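Local coordinates for DNA damage response protein Rtt109, putative (Neosartorya fumigata, PDB 5ZB9), which probably catalyses the transfer of an acetyl group from acetyl-CoA to lysine side chains of histones, histone H3 among them, at residues E48-E53 / Y81-L86; V124-R129 / P410-G415. One frame throughout, in Å; residues are numbered along the deposited sequence.

Contact 1 of 2, residues E48-E53 / Y81-L86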
# COMPACT_ATOMS: atom_id res chain seq x y z
N GLU A 48 -1.08 17.78 10.36
CA GLU A 48 -2.30 17.79 9.57
C GLU A 48 -3.30 16.83 10.17
O GLU A 48 -2.95 15.75 10.63
CB GLU A 48 -2.01 17.42 8.11
CG GLU A 48 -1.07 18.38 7.43
CD GLU A 48 -1.14 18.34 5.92
OE1 GLU A 48 -2.08 17.70 5.39
OE2 GLU A 48 -0.26 18.94 5.26
N SER A 49 -4.56 17.26 10.21
CA SER A 49 -5.65 16.41 10.66
C SER A 49 -5.77 15.21 9.71
O SER A 49 -5.95 15.38 8.51
CB SER A 49 -6.96 17.19 10.71
OG SER A 49 -8.02 16.34 11.11
N THR A 50 -5.67 14.01 10.27
CA THR A 50 -5.59 12.81 9.45
C THR A 50 -6.52 11.71 9.96
O THR A 50 -6.61 11.46 11.17
CB THR A 50 -4.13 12.27 9.41
OG1 THR A 50 -3.24 13.32 9.01
CG2 THR A 50 -4.00 11.11 8.44
N PHE A 51 -7.22 11.06 9.04
CA PHE A 51 -8.05 9.92 9.40
C PHE A 51 -7.54 8.66 8.72
O PHE A 51 -6.95 8.74 7.64
CB PHE A 51 -9.51 10.18 9.03
CG PHE A 51 -10.13 11.32 9.79
CD1 PHE A 51 -9.97 12.63 9.36
CD2 PHE A 51 -10.85 11.08 10.96
CE1 PHE A 51 -10.52 13.69 10.07
CE2 PHE A 51 -11.41 12.13 11.67
CZ PHE A 51 -11.25 13.44 11.23
N CYS A 52 -7.74 7.51 9.35
CA CYS A 52 -7.34 6.26 8.74
C CYS A 52 -8.47 5.26 8.70
O CYS A 52 -9.29 5.19 9.62
CB CYS A 52 -6.13 5.66 9.46
SG CYS A 52 -5.45 4.21 8.61
N GLU A 53 -8.51 4.48 7.63
CA GLU A 53 -9.52 3.45 7.42
C GLU A 53 -8.80 2.13 7.13
O GLU A 53 -8.02 2.06 6.19
CB GLU A 53 -10.45 3.85 6.27
CG GLU A 53 -11.50 2.82 5.84
CD GLU A 53 -12.34 3.29 4.64
OE1 GLU A 53 -12.15 4.45 4.21
OE2 GLU A 53 -13.19 2.52 4.14
N TYR A 81 -5.37 6.40 4.29
CA TYR A 81 -5.25 7.65 5.04
C TYR A 81 -5.88 8.80 4.26
O TYR A 81 -5.82 8.83 3.03
CB TYR A 81 -3.79 7.99 5.33
CG TYR A 81 -3.03 6.95 6.12
CD1 TYR A 81 -2.34 5.93 5.49
CD2 TYR A 81 -2.97 7.01 7.51
CE1 TYR A 81 -1.63 4.99 6.21
CE2 TYR A 81 -2.27 6.07 8.24
CZ TYR A 81 -1.60 5.07 7.59
OH TYR A 81 -0.90 4.14 8.32
N GLY A 82 -6.48 9.74 4.98
CA GLY A 82 -7.02 10.93 4.35
C GLY A 82 -6.66 12.19 5.10
O GLY A 82 -6.79 12.26 6.32
N THR A 83 -6.17 13.18 4.37
CA THR A 83 -6.09 14.55 4.85
C THR A 83 -6.91 15.42 3.91
O THR A 83 -7.55 14.92 2.98
CB THR A 83 -4.64 15.09 4.91
OG1 THR A 83 -4.09 15.12 3.58
CG2 THR A 83 -3.78 14.24 5.82
N ALA A 84 -6.89 16.73 4.12
CA ALA A 84 -7.65 17.62 3.26
C ALA A 84 -7.08 17.59 1.84
O ALA A 84 -7.82 17.78 0.88
CB ALA A 84 -7.65 19.02 3.80
N HIS A 85 -5.78 17.32 1.71
CA HIS A 85 -5.13 17.45 0.40
C HIS A 85 -4.50 16.17 -0.17
O HIS A 85 -3.98 16.19 -1.29
CB HIS A 85 -4.07 18.54 0.47
CG HIS A 85 -4.62 19.89 0.78
ND1 HIS A 85 -5.62 20.47 0.03
CD2 HIS A 85 -4.33 20.78 1.76
CE1 HIS A 85 -5.92 21.66 0.53
NE2 HIS A 85 -5.15 21.86 1.59
N LEU A 86 -4.56 15.07 0.57
CA LEU A 86 -3.98 13.82 0.09
C LEU A 86 -4.74 12.59 0.56
O LEU A 86 -5.08 12.48 1.74
CB LEU A 86 -2.52 13.71 0.53
CG LEU A 86 -1.70 12.53 0.02
CD1 LEU A 86 -1.54 12.56 -1.51
CD2 LEU A 86 -0.33 12.50 0.71
O HOH W 1 -0.76 15.29 3.34
O HOH W 2 -6.07 17.62 6.94
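Cys52 lays its sulfur over one face of the Tyr81 ring: SG stands 4.0 Å from the ring centroid and 23° off the ring normal, a sulfur-aromatic contact displaced toward the rim, where CE2 is the closest ring atom. With SG anti to the backbone N (chi1 -172°), the sulfur comes to lie above the tyrosine ring. The two residues face each other as an antiparallel non-hydrogen-bonded pair, and both side chains lie on the same face of the sheet. Cys35 of strand 22-35 touches both of them there.

The neighbouring pair, Phe51 and Gly82, is the hydrogen-bonded one. Phe51 N donates to Gly82 O at 3.0 Å, nearly straight at 167° and in the carbonyl plane, and Gly82 N returns a bond to Phe51 O at 2.9 Å. CA-H groups of Thr50 and Tyr81 add a second, softer contact to each of these carbonyl oxygens. The Phe51 ring belongs to the other face, with Gly82 O near the ring plane at its edge.

Past this pair, Thr50 and Thr83 run side by side, pointing the same way. The methyl CG2 of Thr83 meets Thr50 OG1 at 3.4 Å, while that hydroxyl donates to Glu48 O, approaching from above the carbonyl plane. Glu48 reaches obliquely across Thr83, its OE1 3.7 Å from Thr83 CB; OE1 has its hydrogen-bond partner outside, in Ser337 OG, and a water links it only weakly to Thr83 OG1. A second water joins the backbones, donating to Ser49 O and accepting from Ala84 N. The pairing in register, with alternating bonded and non-bonded residues, is that of an antiparallel beta hairpin, here the open end of strands 50-61 and 71-82 in the central mixed sheet of the acetyltransferase.

Contact 2 of 2, residues V124-R129 / P410-G415; sequences VQTHQR and PDTGRG
Pro410 sets its ring against the aliphatic part of Arg129, CD lying 4.2 Å from Arg129 CG, although the proline is poorly ordered. The guanidinium of Arg129 is engaged elsewhere, by Thr83 O and Thr87 OG1. Asp411 turns away from the helix and instead forms a salt bridge within its own loop, Arg414 NE to Asp411 OD2 at 2.9 Å. Thr412 then crosses Thr126 obliquely: its methyl CG2 sits 3.2 Å from Thr126 O and 3.7 Å from Thr126 CB. With OG1 anti to its backbone N (chi1 162°), Thr412 presents the methyl, not the hydroxyl, to Thr126 O.

At Gly413 the two backbones are nearest, the CA atoms of Thr126 and Gly413 being 5.2 Å apart. Thr126 OG1 packs 3.5 Å from Gly413 CA, and this hydroxyl has its polar partner back in its own helix, at Phe122 O. Gly413 O lies near the plane of the His127 ring at its edge, 4.3 Å from His127 NE2. The contact is plain packing: the irregular loop before strand 417-419 lies against the C-terminal end of helix 111-127.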
# COMPACT_ATOMS: atom_id res chain seq x y z
N VAL A 124 -8.77 2.39 -4.96
CA VAL A 124 -8.50 3.65 -5.63
C VAL A 124 -9.77 4.26 -6.22
O VAL A 124 -10.04 5.44 -6.04
CB VAL A 124 -7.45 3.50 -6.74
CG1 VAL A 124 -7.40 4.75 -7.60
CG2 VAL A 124 -6.08 3.20 -6.14
N GLN A 125 -10.55 3.44 -6.93
CA GLN A 125 -11.80 3.89 -7.53
C GLN A 125 -12.76 4.46 -6.49
O GLN A 125 -13.43 5.45 -6.74
CB GLN A 125 -12.50 2.74 -8.27
CG GLN A 125 -11.69 2.16 -9.43
CD GLN A 125 -12.31 0.89 -10.00
OE1 GLN A 125 -13.52 0.67 -9.90
NE2 GLN A 125 -11.47 0.03 -10.58
N THR A 126 -12.79 3.85 -5.31
CA THR A 126 -13.80 4.21 -4.31
C THR A 126 -13.33 5.24 -3.29
O THR A 126 -14.11 5.66 -2.45
CB THR A 126 -14.27 2.96 -3.53
OG1 THR A 126 -13.17 2.39 -2.82
CG2 THR A 126 -14.85 1.92 -4.47
N HIS A 127 -12.06 5.64 -3.34
CA HIS A 127 -11.56 6.60 -2.36
C HIS A 127 -11.00 7.84 -3.03
O HIS A 127 -10.63 8.81 -2.37
CB HIS A 127 -10.52 5.95 -1.45
CG HIS A 127 -11.10 4.91 -0.55
ND1 HIS A 127 -11.47 5.17 0.75
CD2 HIS A 127 -11.43 3.62 -0.79
CE1 HIS A 127 -11.99 4.08 1.28
NE2 HIS A 127 -11.97 3.12 0.37
N GLN A 128 -10.96 7.78 -4.35
CA GLN A 128 -10.63 8.94 -5.17
C GLN A 128 -11.60 10.09 -4.91
O GLN A 128 -12.80 9.94 -5.06
CB GLN A 128 -10.65 8.55 -6.64
CG GLN A 128 -10.26 9.66 -7.58
CD GLN A 128 -8.84 10.11 -7.38
OE1 GLN A 128 -8.57 11.06 -6.64
NE2 GLN A 128 -7.91 9.43 -8.05
N ARG A 129 -11.07 11.24 -4.50
CA ARG A 129 -11.89 12.44 -4.32
C ARG A 129 -11.58 13.42 -5.43
O ARG A 129 -10.45 13.50 -5.89
CB ARG A 129 -11.62 13.09 -2.96
CG ARG A 129 -12.27 12.40 -1.78
CD ARG A 129 -11.91 13.12 -0.50
NE ARG A 129 -10.56 12.80 -0.07
CZ ARG A 129 -9.79 13.61 0.65
NH1 ARG A 129 -10.22 14.80 1.02
NH2 ARG A 129 -8.57 13.21 1.00
N PRO A 410 -16.05 9.82 1.57
CA PRO A 410 -17.05 8.97 0.90
C PRO A 410 -16.91 7.49 1.28
O PRO A 410 -15.80 6.95 1.20
CB PRO A 410 -16.76 9.17 -0.59
CG PRO A 410 -15.94 10.43 -0.67
CD PRO A 410 -15.15 10.47 0.60
N ASP A 411 -18.00 6.86 1.69
CA ASP A 411 -17.95 5.44 2.01
C ASP A 411 -18.66 4.58 0.96
O ASP A 411 -19.84 4.25 1.08
CB ASP A 411 -18.52 5.18 3.42
CG ASP A 411 -19.98 5.59 3.56
OD1 ASP A 411 -20.45 6.43 2.76
OD2 ASP A 411 -20.65 5.04 4.46
N THR A 412 -17.91 4.23 -0.08
CA THR A 412 -18.44 3.38 -1.15
C THR A 412 -17.62 2.10 -1.31
O THR A 412 -18.06 1.15 -1.96
CB THR A 412 -18.48 4.13 -2.49
OG1 THR A 412 -18.59 3.18 -3.56
CG2 THR A 412 -17.23 4.97 -2.67
N GLY A 413 -16.43 2.08 -0.71
CA GLY A 413 -15.58 0.91 -0.77
C GLY A 413 -15.47 0.20 0.56
O GLY A 413 -14.41 -0.32 0.91
N ARG A 414 -16.56 0.18 1.31
CA ARG A 414 -16.59 -0.51 2.58
C ARG A 414 -16.66 -2.01 2.36
O ARG A 414 -17.11 -2.48 1.31
CB ARG A 414 -17.77 -0.02 3.42
CG ARG A 414 -17.61 1.43 3.86
CD ARG A 414 -18.79 1.91 4.68
NE ARG A 414 -19.91 2.34 3.84
CZ ARG A 414 -21.15 1.87 3.95
NH1 ARG A 414 -21.44 0.96 4.87
NH2 ARG A 414 -22.10 2.32 3.13
N GLY A 415 -16.19 -2.78 3.32
CA GLY A 415 -16.17 -4.22 3.15
C GLY A 415 -17.53 -4.88 3.32
O GLY A 415 -18.53 -4.22 3.57

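From the N terminus, the chain enters contact 1 at 48-53, runs out along strand 50-61, returns along strand 71-82 and closes this short hairpin loop at 81-86. It continues through strand 86-96 into helix 111-127, whose end opens contact 2; that loop closes 281 residues later at 410-415. The two loops therefore follow in series, neither nesting nor crossing. In space they touch directly: Arg129 NH2 lies 2.8 Å from Thr83 O, a probable hydrogen bond. Through Arg129 the turn after strand 71-82 meets the helix end, so the open end of the hairpin, the helix and the late loop come together in one region.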